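Phosphotriesterase homology protein (Escherichia coli, PDB 1BF6) hydrolyses phosphorylated glyceryl acetates and some aromatic esters, working as a monomeric TIM-barrel enzyme with two zinc ions. Local coordinates at residues R28-A33 and T244-L249; F34-M39 and M69-I74; F64-M69 and G114-A119; C186-N191 and F207-K212. All coordinates share one frame; numbering follows the deposited sequence.

Contact 1: residues R28-A33 and T244-L249; sequences RLDQYA and TRRSHL. With SO4 (sulfate ion), chain F.
R246 reaches across to R28, D30 and Q31 with an almost fully stretched side chain, and every stage of it meets something. Its CB and CG both lie against OE1 of Q31, an oxygen that also accepts from N252. CD touches both that OE1 and the carbonyl oxygen of R28. NE then donates to R28 O over 2.8 Å, and at the tip NH2 forms a salt bridge with D30, 3.0 Å from OD1 on its syn lone pair. The carboxylate and guanidinium planes are 27° apart. The amide of Q31 stacks flat on the R246 guanidinium, the planes 3° apart. In this TIM-barrel hydrolase the 244-249 loop follows strand 237-239 and the zinc ligand D242, so R246 joins this loop to strand 28-29 and the residues just before helix 32-44. NH1 of R28 stands 3.2 Å from NH2 of R246, this NH2 lying over one face of the R28 guanidinium, toward its rim; D30 bridges the two groups, its OD2 taking a bond from R28 NH1, and so probably offsets their like charge. L29 CD1 packs on L249 CD1 at 3.8 Å. Elsewhere in the loop, T244 OG1 donates to sulfate O2 over 2.7 Å.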
# COMPACT_ATOMS: atom_id res chain seq x y z
N ARG A 28 5.18 9.59 14.01
CA ARG A 28 5.26 8.39 14.83
C ARG A 28 3.82 7.91 15.07
O ARG A 28 3.21 8.20 16.12
CB ARG A 28 5.97 8.66 16.16
CG ARG A 28 6.04 7.45 17.08
CD ARG A 28 7.24 7.48 18.03
NE ARG A 28 7.25 8.61 18.96
CZ ARG A 28 6.56 8.65 20.11
NH1 ARG A 28 5.79 7.63 20.49
NH2 ARG A 28 6.67 9.71 20.90
N LEU A 29 3.25 7.22 14.08
CA LEU A 29 1.88 6.71 14.18
C LEU A 29 1.91 5.41 14.98
O LEU A 29 2.11 4.33 14.43
CB LEU A 29 1.30 6.49 12.77
CG LEU A 29 -0.15 6.03 12.70
CD1 LEU A 29 -1.08 7.14 13.18
CD2 LEU A 29 -0.47 5.66 11.27
N ASP A 30 1.70 5.53 16.29
CA ASP A 30 1.73 4.38 17.19
C ASP A 30 0.74 4.48 18.36
O ASP A 30 0.96 3.87 19.40
CB ASP A 30 3.15 4.20 17.75
CG ASP A 30 3.57 5.34 18.69
OD1 ASP A 30 2.93 6.42 18.71
OD2 ASP A 30 4.56 5.15 19.44
N GLN A 31 -0.32 5.26 18.18
CA GLN A 31 -1.31 5.43 19.25
C GLN A 31 -2.32 4.30 19.21
O GLN A 31 -3.34 4.36 18.53
CB GLN A 31 -1.96 6.80 19.13
CG GLN A 31 -0.92 7.93 19.16
CD GLN A 31 -1.53 9.31 19.16
OE1 GLN A 31 -2.04 9.77 18.15
NE2 GLN A 31 -1.44 9.99 20.30
N TYR A 32 -2.01 3.27 19.98
CA TYR A 32 -2.79 2.06 20.05
C TYR A 32 -4.31 2.17 20.19
O TYR A 32 -5.04 1.64 19.35
CB TYR A 32 -2.24 1.15 21.15
CG TYR A 32 -2.86 -0.22 21.15
CD1 TYR A 32 -2.66 -1.09 20.07
CD2 TYR A 32 -3.64 -0.65 22.21
CE1 TYR A 32 -3.23 -2.35 20.06
CE2 TYR A 32 -4.22 -1.91 22.22
CZ TYR A 32 -4.01 -2.76 21.14
OH TYR A 32 -4.56 -4.02 21.16
N ALA A 33 -4.77 2.79 21.27
CA ALA A 33 -6.21 2.93 21.50
C ALA A 33 -6.91 3.58 20.31
O ALA A 33 -7.91 3.06 19.81
CB ALA A 33 -6.47 3.73 22.78
N THR A 244 -0.62 7.97 7.56
CA THR A 244 0.77 7.94 8.02
C THR A 244 1.07 8.81 9.25
O THR A 244 2.13 8.66 9.86
CB THR A 244 1.72 8.45 6.89
OG1 THR A 244 1.36 9.79 6.52
CG2 THR A 244 1.65 7.56 5.64
N ARG A 245 0.15 9.70 9.61
CA ARG A 245 0.36 10.62 10.74
C ARG A 245 -0.70 10.59 11.82
O ARG A 245 -1.85 10.25 11.56
CB ARG A 245 0.44 12.05 10.21
CG ARG A 245 1.59 12.30 9.26
CD ARG A 245 1.43 13.65 8.61
NE ARG A 245 2.62 14.04 7.87
CZ ARG A 245 3.36 15.11 8.16
NH1 ARG A 245 3.02 15.89 9.19
NH2 ARG A 245 4.39 15.43 7.40
N ARG A 246 -0.30 10.97 13.03
CA ARG A 246 -1.24 11.03 14.16
C ARG A 246 -2.35 12.04 13.83
O ARG A 246 -3.51 11.82 14.16
CB ARG A 246 -0.51 11.47 15.44
CG ARG A 246 0.53 10.49 15.94
CD ARG A 246 1.28 11.06 17.14
NE ARG A 246 2.03 10.04 17.88
CZ ARG A 246 2.44 10.18 19.14
NH1 ARG A 246 2.18 11.30 19.81
NH2 ARG A 246 3.11 9.21 19.74
N SER A 247 -1.98 13.12 13.14
CA SER A 247 -2.94 14.16 12.77
C SER A 247 -4.00 13.70 11.77
O SER A 247 -4.97 14.42 11.51
CB SER A 247 -2.21 15.43 12.28
OG SER A 247 -1.44 15.21 11.11
N HIS A 248 -3.80 12.51 11.20
CA HIS A 248 -4.76 11.94 10.26
C HIS A 248 -5.89 11.22 11.02
O HIS A 248 -6.97 10.99 10.48
CB HIS A 248 -4.08 10.93 9.31
CG HIS A 248 -3.10 11.55 8.36
ND1 HIS A 248 -2.07 10.83 7.78
CD2 HIS A 248 -3.02 12.80 7.83
CE1 HIS A 248 -1.40 11.61 6.95
NE2 HIS A 248 -1.96 12.81 6.96
N LEU A 249 -5.61 10.83 12.27
CA LEU A 249 -6.57 10.13 13.11
C LEU A 249 -7.70 11.05 13.58
O LEU A 249 -7.47 12.23 13.83
CB LEU A 249 -5.85 9.53 14.32
CG LEU A 249 -4.65 8.61 14.02
CD1 LEU A 249 -4.14 8.00 15.32
CD2 LEU A 249 -5.04 7.51 13.03
S SO4 F . 2.36 12.47 4.14
O1 SO4 F . 2.87 13.81 4.44
O2 SO4 F . 3.00 11.47 5.09
O3 SO4 F . 0.82 12.36 4.32
O4 SO4 F . 2.66 12.13 2.68

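Contact 2: residues F34-M39 and M69-I74; sequences FICQEM and MRETGI
C36 and T72 bring the two backbones closest, their CA atoms 6.4 Å apart, where the middle of one helical segment faces the last turn of the other. Helix 62-72 ends here: G73 N still bonds back to M69 O, but G73 itself turns to positive phi (85°), and the chain leaves the helix toward I74 and strand 75-80. T72 CG2 presses on the backbone of helix 32-44, 3.3 Å from the carbonyl oxygen of C36, and also touches C36 CB. The hydroxyl faces M39 CB but is bonded within its own helix, to V68 O, and takes a weak bond from I74 N. These are neighbouring outer helices of the TIM barrel, joined through strand 47-52, and the contact is the seam where they meet as the chain turns back into the barrel wall. Nearer the solvent, C36 SG lies against the aliphatic part of E71, 3.8 Å from CG. On the barrel side, the M39 chain bends at chi2 (-56°), which sets SD against the end of I74, 3.8 Å from CD1, while its CG rests near I74 CG2. V50 of strand 47-52 touches both side chains.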
# COMPACT_ATOMS: atom_id res chain seq x y z
N PHE A 34 -6.35 4.68 19.82
CA PHE A 34 -6.93 5.39 18.67
C PHE A 34 -6.96 4.52 17.42
O PHE A 34 -7.95 4.52 16.69
CB PHE A 34 -6.13 6.65 18.36
CG PHE A 34 -6.19 7.70 19.42
CD1 PHE A 34 -7.13 7.62 20.45
CD2 PHE A 34 -5.32 8.77 19.39
CE1 PHE A 34 -7.19 8.60 21.42
CE2 PHE A 34 -5.37 9.77 20.36
CZ PHE A 34 -6.31 9.68 21.37
N ILE A 35 -5.87 3.80 17.15
CA ILE A 35 -5.81 2.94 15.97
C ILE A 35 -6.82 1.80 16.07
O ILE A 35 -7.49 1.49 15.09
CB ILE A 35 -4.35 2.47 15.64
CG1 ILE A 35 -3.79 3.41 14.54
CG2 ILE A 35 -4.34 1.03 15.13
CD1 ILE A 35 -4.83 4.13 13.64
N CYS A 36 -6.98 1.22 17.26
CA CYS A 36 -7.97 0.16 17.47
C CYS A 36 -9.39 0.70 17.24
O CYS A 36 -10.22 0.02 16.64
CB CYS A 36 -7.88 -0.40 18.89
SG CYS A 36 -6.50 -1.52 19.17
N GLN A 37 -9.66 1.92 17.70
CA GLN A 37 -10.98 2.53 17.51
C GLN A 37 -11.26 2.74 16.02
O GLN A 37 -12.38 2.49 15.55
CB GLN A 37 -11.08 3.86 18.27
CG GLN A 37 -11.16 3.69 19.80
CD GLN A 37 -10.66 4.92 20.58
OE1 GLN A 37 -10.70 6.06 20.10
NE2 GLN A 37 -10.16 4.67 21.79
N GLU A 38 -10.23 3.16 15.28
CA GLU A 38 -10.35 3.37 13.84
C GLU A 38 -10.64 2.06 13.11
O GLU A 38 -11.35 2.04 12.11
CB GLU A 38 -9.08 4.00 13.28
CG GLU A 38 -8.76 5.40 13.83
CD GLU A 38 -9.38 6.53 13.01
OE1 GLU A 38 -10.00 6.28 11.95
OE2 GLU A 38 -9.21 7.70 13.42
N MET A 39 -10.07 0.96 13.60
CA MET A 39 -10.29 -0.34 12.97
C MET A 39 -11.72 -0.80 13.24
O MET A 39 -12.35 -1.39 12.37
CB MET A 39 -9.26 -1.39 13.43
CG MET A 39 -7.81 -1.07 13.02
SD MET A 39 -7.51 -0.83 11.26
CE MET A 39 -7.25 0.98 11.16
N MET A 69 -5.23 -6.76 15.77
CA MET A 69 -6.07 -7.85 15.25
C MET A 69 -6.83 -8.57 16.36
O MET A 69 -8.01 -8.91 16.23
CB MET A 69 -5.23 -8.87 14.48
CG MET A 69 -4.67 -8.39 13.16
SD MET A 69 -4.12 -9.79 12.11
CE MET A 69 -2.41 -9.92 12.60
N ARG A 70 -6.12 -8.86 17.45
CA ARG A 70 -6.68 -9.54 18.60
C ARG A 70 -7.84 -8.73 19.21
O ARG A 70 -8.92 -9.26 19.48
CB ARG A 70 -5.57 -9.74 19.64
CG ARG A 70 -5.99 -10.29 20.97
CD ARG A 70 -5.81 -11.78 21.05
NE ARG A 70 -5.96 -12.26 22.42
CZ ARG A 70 -6.25 -13.52 22.75
NH1 ARG A 70 -6.41 -14.45 21.82
NH2 ARG A 70 -6.40 -13.84 24.04
N GLU A 71 -7.63 -7.43 19.34
CA GLU A 71 -8.60 -6.51 19.92
C GLU A 71 -9.84 -6.25 19.07
O GLU A 71 -10.96 -6.35 19.57
CB GLU A 71 -7.90 -5.18 20.22
CG GLU A 71 -8.79 -4.04 20.75
CD GLU A 71 -9.43 -4.35 22.09
OE1 GLU A 71 -8.75 -4.91 22.97
OE2 GLU A 71 -10.63 -4.02 22.25
N THR A 72 -9.64 -5.97 17.79
CA THR A 72 -10.72 -5.61 16.87
C THR A 72 -11.25 -6.69 15.91
O THR A 72 -12.34 -6.55 15.36
CB THR A 72 -10.29 -4.41 16.02
OG1 THR A 72 -9.21 -4.80 15.15
CG2 THR A 72 -9.79 -3.28 16.90
N GLY A 73 -10.47 -7.75 15.68
CA GLY A 73 -10.92 -8.78 14.76
C GLY A 73 -10.61 -8.47 13.31
O GLY A 73 -10.91 -9.26 12.41
N ILE A 74 -10.04 -7.29 13.05
CA ILE A 74 -9.70 -6.96 11.68
C ILE A 74 -8.48 -7.80 11.28
O ILE A 74 -7.76 -8.30 12.15
CB ILE A 74 -9.43 -5.44 11.50
CG1 ILE A 74 -9.66 -5.06 10.03
CG2 ILE A 74 -8.02 -5.08 12.01
CD1 ILE A 74 -9.72 -3.59 9.77

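Contact 3: residues F64-M69 and G114-A119; sequences FMLDVM and GTELKA
L66 and L117 are brought together by different choices of chi1: L66 sets CG beside its own backbone N (-77°), whereas L117 swings CG opposite its N (-177°), and the two chains slide past each other in opposite directions. The contact lays helix 62-72, one of the outer helices of the TIM barrel, against the loop that leads from helix 97-109 to strand 119-120, near the protein surface. L66 carries most of the helix side of the contact. Its CD2 lies 3.8 Å from L117 CB, while CD1 meets T115 tip to tip, 3.8 Å from CB, and is approached by the carboxylate of E116, whose OE2 comes to 3.6 Å. E116 arrives there because its chain bends at chi2 (-92°), bringing the acid to the leucine. Trimming L66 to an alanine would probably open a gap between helix and loop and leave T115 CB and L117 CB without their main apolar partner on this helix segment. The loop has its own brace: T115 OG1 accepts from L117 N in an ST turn and also bonds to I112 O, which fixes the hydroxyl while its CB and methyl face the helix. M65, just before L66, and M69, about one turn after M65, both approach L117. The two methionines also reach strand 75-80, both touching V76, so the side chain of L117 sits at the margin of the layer between helix and barrel wall. M65 CE approaches CD2 of L117 at 4.3 Å, and M69 CE approaches its CD1 at 4.1 Å.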
# COMPACT_ATOMS: atom_id res chain seq x y z
N PHE A 64 2.38 -4.96 17.68
CA PHE A 64 1.34 -3.94 17.67
C PHE A 64 0.23 -4.36 16.72
O PHE A 64 -0.95 -4.19 17.02
CB PHE A 64 1.96 -2.63 17.19
CG PHE A 64 1.04 -1.44 17.28
CD1 PHE A 64 0.09 -1.19 16.29
CD2 PHE A 64 1.17 -0.53 18.33
CE1 PHE A 64 -0.70 -0.04 16.34
CE2 PHE A 64 0.38 0.61 18.39
CZ PHE A 64 -0.55 0.86 17.39
N MET A 65 0.62 -4.89 15.55
CA MET A 65 -0.34 -5.34 14.55
C MET A 65 -1.09 -6.59 15.03
O MET A 65 -2.30 -6.72 14.81
CB MET A 65 0.34 -5.58 13.20
CG MET A 65 0.97 -4.31 12.61
SD MET A 65 1.57 -4.46 10.92
CE MET A 65 3.12 -5.36 11.17
N LEU A 66 -0.37 -7.50 15.70
CA LEU A 66 -0.98 -8.72 16.23
C LEU A 66 -2.02 -8.33 17.29
O LEU A 66 -3.09 -8.95 17.37
CB LEU A 66 0.08 -9.61 16.90
CG LEU A 66 1.01 -10.44 16.01
CD1 LEU A 66 2.10 -11.08 16.87
CD2 LEU A 66 0.20 -11.50 15.26
N ASP A 67 -1.67 -7.33 18.09
CA ASP A 67 -2.54 -6.84 19.16
C ASP A 67 -3.79 -6.18 18.59
O ASP A 67 -4.89 -6.41 19.10
CB ASP A 67 -1.80 -5.87 20.08
CG ASP A 67 -0.73 -6.56 20.92
OD1 ASP A 67 -0.69 -7.81 20.97
OD2 ASP A 67 0.09 -5.84 21.52
N VAL A 68 -3.62 -5.34 17.56
CA VAL A 68 -4.75 -4.66 16.93
C VAL A 68 -5.74 -5.72 16.42
O VAL A 68 -6.94 -5.59 16.64
CB VAL A 68 -4.30 -3.74 15.76
CG1 VAL A 68 -5.50 -3.33 14.91
CG2 VAL A 68 -3.64 -2.49 16.32
N MET A 69 -5.23 -6.76 15.77
CA MET A 69 -6.07 -7.85 15.25
C MET A 69 -6.83 -8.57 16.36
O MET A 69 -8.01 -8.91 16.23
CB MET A 69 -5.23 -8.87 14.48
CG MET A 69 -4.67 -8.39 13.16
SD MET A 69 -4.12 -9.79 12.11
CE MET A 69 -2.41 -9.92 12.60
N GLY A 114 10.51 -11.00 15.45
CA GLY A 114 10.54 -11.98 16.52
C GLY A 114 9.20 -12.56 16.93
O GLY A 114 9.10 -13.20 17.97
N THR A 115 8.18 -12.35 16.11
CA THR A 115 6.85 -12.87 16.42
C THR A 115 6.46 -13.99 15.46
O THR A 115 7.17 -14.29 14.50
CB THR A 115 5.75 -11.75 16.32
OG1 THR A 115 5.56 -11.38 14.95
CG2 THR A 115 6.15 -10.52 17.11
N GLU A 116 5.27 -14.54 15.68
CA GLU A 116 4.71 -15.60 14.86
C GLU A 116 4.12 -15.03 13.56
O GLU A 116 3.86 -15.78 12.62
CB GLU A 116 3.62 -16.34 15.66
CG GLU A 116 2.36 -15.50 15.99
CD GLU A 116 2.40 -14.79 17.35
OE1 GLU A 116 3.50 -14.53 17.91
OE2 GLU A 116 1.30 -14.47 17.87
N LEU A 117 3.91 -13.72 13.50
CA LEU A 117 3.37 -13.07 12.30
C LEU A 117 4.39 -13.11 11.16
O LEU A 117 5.58 -12.93 11.39
CB LEU A 117 2.96 -11.61 12.61
CG LEU A 117 2.29 -10.77 11.51
CD1 LEU A 117 1.01 -11.47 11.03
CD2 LEU A 117 1.97 -9.37 12.00
N LYS A 118 3.91 -13.35 9.94
CA LYS A 118 4.77 -13.40 8.76
C LYS A 118 4.35 -12.34 7.76
O LYS A 118 3.18 -11.97 7.70
CB LYS A 118 4.66 -14.77 8.06
CG LYS A 118 5.15 -15.94 8.90
CD LYS A 118 4.81 -17.26 8.24
CE LYS A 118 5.22 -18.44 9.11
NZ LYS A 118 4.53 -18.40 10.43
N ALA A 119 5.31 -11.87 6.96
CA ALA A 119 5.00 -10.89 5.93
C ALA A 119 4.22 -11.59 4.81
O ALA A 119 4.58 -12.70 4.38
CB ALA A 119 6.29 -10.28 5.36

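Contact 4: residues C186-N191 and F207-K212; sequences CDLKDN and FDTIGK. With SO4 (sulfate ion), chain E; SO4 (sulfate ion), chain F.
Two neighbouring loops at the catalytic end of the TIM barrel meet here, one following strand 181-183 and the zinc ligand H185, the other following strand 204-207, and D187 locks the first to T209 of the second. The carboxylate of D187 takes two good bonds from one residue. T209 N donates to the syn lone pair of D187 OD2 over 3.2 Å, nearly straight at 161°; T209 OG1 donates to OD1 over 2.7 Å, coming in from above the carboxylate plane, 58° out of it. A weak bond from T209 N to OD1 adds to the grip. R221 ties the pair together from outside, its NE in a salt bridge with D187 OD2 and its NH2 bonded to T209 OG1. An alanine at D187 would probably strand the T209 backbone N-H and leave R221 without the carboxylate it is paired with. D187 CB rests near the F207 ring, 3.7 Å from CD2, while L188 crosses T209 at about a right angle and covers its hydroxyl with CD2. D208, between F207 and T209, holds ND1 of H185 through OD1, a second-shell bond that would position this zinc ligand. At the end of the type II turn T209-K212, the K212 side chain runs out extended; its NZ bonds to D242 O and lies 3.0 Å from O3 of a bound sulfate.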
# COMPACT_ATOMS: atom_id res chain seq x y z
N CYS A 186 -0.77 6.28 -7.56
CA CYS A 186 -0.92 6.72 -8.95
C CYS A 186 -1.85 7.93 -9.04
O CYS A 186 -2.03 8.49 -10.12
CB CYS A 186 -1.49 5.60 -9.81
SG CYS A 186 -0.45 4.14 -9.95
N ASP A 187 -2.38 8.34 -7.89
CA ASP A 187 -3.35 9.43 -7.82
C ASP A 187 -2.90 10.74 -7.14
O ASP A 187 -3.64 11.32 -6.35
CB ASP A 187 -4.62 8.90 -7.13
CG ASP A 187 -4.37 8.49 -5.67
OD1 ASP A 187 -3.20 8.22 -5.30
OD2 ASP A 187 -5.35 8.43 -4.88
N LEU A 188 -1.70 11.22 -7.48
CA LEU A 188 -1.20 12.48 -6.91
C LEU A 188 -1.05 13.59 -7.96
O LEU A 188 -0.56 14.68 -7.67
CB LEU A 188 0.10 12.25 -6.13
CG LEU A 188 -0.10 11.56 -4.78
CD1 LEU A 188 1.22 11.04 -4.21
CD2 LEU A 188 -0.77 12.53 -3.83
N LYS A 189 -1.53 13.31 -9.17
CA LYS A 189 -1.49 14.25 -10.29
C LYS A 189 -2.32 13.65 -11.43
O LYS A 189 -2.76 12.50 -11.33
CB LYS A 189 -0.05 14.47 -10.77
CG LYS A 189 0.57 13.25 -11.43
CD LYS A 189 1.88 13.60 -12.09
CE LYS A 189 2.57 12.35 -12.58
NZ LYS A 189 3.90 12.68 -13.14
N ASP A 190 -2.59 14.46 -12.46
CA ASP A 190 -3.33 14.00 -13.63
C ASP A 190 -2.35 12.97 -14.18
O ASP A 190 -1.28 13.33 -14.67
CB ASP A 190 -3.55 15.15 -14.63
CG ASP A 190 -4.55 16.21 -14.11
OD1 ASP A 190 -5.20 15.99 -13.08
OD2 ASP A 190 -4.68 17.28 -14.76
N ASN A 191 -2.71 11.70 -14.06
CA ASN A 191 -1.82 10.61 -14.43
C ASN A 191 -2.49 9.53 -15.30
O ASN A 191 -2.02 8.38 -15.33
CB ASN A 191 -1.35 10.01 -13.09
CG ASN A 191 -0.06 9.19 -13.20
OD1 ASN A 191 0.19 8.33 -12.35
ND2 ASN A 191 0.78 9.50 -14.17
N PHE A 207 -5.24 4.05 -6.16
CA PHE A 207 -5.64 5.42 -5.87
C PHE A 207 -5.69 5.29 -4.35
O PHE A 207 -6.73 4.99 -3.75
CB PHE A 207 -7.04 5.73 -6.44
CG PHE A 207 -7.05 5.99 -7.94
CD1 PHE A 207 -6.54 5.05 -8.84
CD2 PHE A 207 -7.58 7.18 -8.45
CE1 PHE A 207 -6.55 5.30 -10.23
CE2 PHE A 207 -7.61 7.43 -9.82
CZ PHE A 207 -7.09 6.49 -10.72
N ASP A 208 -4.51 5.43 -3.73
CA ASP A 208 -4.36 5.27 -2.28
C ASP A 208 -4.01 6.51 -1.46
O ASP A 208 -3.59 6.38 -0.30
CB ASP A 208 -3.33 4.17 -1.97
CG ASP A 208 -2.01 4.38 -2.72
OD1 ASP A 208 -1.67 5.53 -3.03
OD2 ASP A 208 -1.34 3.37 -3.02
N THR A 209 -4.14 7.69 -2.06
CA THR A 209 -3.86 8.93 -1.34
C THR A 209 -5.17 9.74 -1.19
O THR A 209 -5.17 10.98 -1.11
CB THR A 209 -2.77 9.78 -2.04
OG1 THR A 209 -3.17 10.09 -3.38
CG2 THR A 209 -1.43 9.01 -2.06
N ILE A 210 -6.29 9.01 -1.17
CA ILE A 210 -7.61 9.60 -1.03
C ILE A 210 -7.65 10.43 0.25
O ILE A 210 -7.25 9.96 1.31
CB ILE A 210 -8.69 8.49 -0.98
CG1 ILE A 210 -8.87 7.90 -2.38
CG2 ILE A 210 -10.01 9.03 -0.43
CD1 ILE A 210 -9.51 6.51 -2.38
N GLY A 211 -8.11 11.68 0.13
CA GLY A 211 -8.19 12.56 1.29
C GLY A 211 -7.03 13.54 1.40
O GLY A 211 -7.11 14.51 2.15
N LYS A 212 -5.94 13.28 0.67
CA LYS A 212 -4.76 14.14 0.69
C LYS A 212 -4.92 15.22 -0.37
O LYS A 212 -4.13 15.33 -1.31
CB LYS A 212 -3.48 13.31 0.49
CG LYS A 212 -3.36 12.21 1.56
CD LYS A 212 -2.00 11.55 1.67
CE LYS A 212 -2.01 10.61 2.87
NZ LYS A 212 -0.67 10.05 3.16
S SO4 E . 6.50 10.42 -14.70
O1 SO4 E . 6.99 11.80 -14.63
O2 SO4 E . 7.57 9.47 -14.17
O3 SO4 E . 5.22 10.20 -13.84
O4 SO4 E . 6.12 10.11 -16.15
S SO4 F . 2.36 12.47 4.14
O1 SO4 F . 2.87 13.81 4.44
O2 SO4 F . 3.00 11.47 5.09
O3 SO4 F . 0.82 12.36 4.32
O4 SO4 F . 2.66 12.13 2.68

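How the contacts relate
All four contacts belong to one TIM barrel. Contacts 1, 2 and 3 form a chain of neighbours, running from the zinc-side loops to the outer helices: contacts 1 and 2 share helix 32-44, contacts 2 and 3 share helix 62-72 and M69, and neighbouring centres are 13 Å apart in both cases. Contact 1 joins the chain's early part to its late part, and the other three fall between its segments in sequence; contacts 2 and 3 interleave. Contact 4 lies across the chain's centre from contact 3, about 29 Å between centres, yet it meets contact 1 at a sulfate held by T244 and K212. Contacts 1 and 4 thus border the two-zinc centre, whereas contacts 2 and 3 fasten the outer layer.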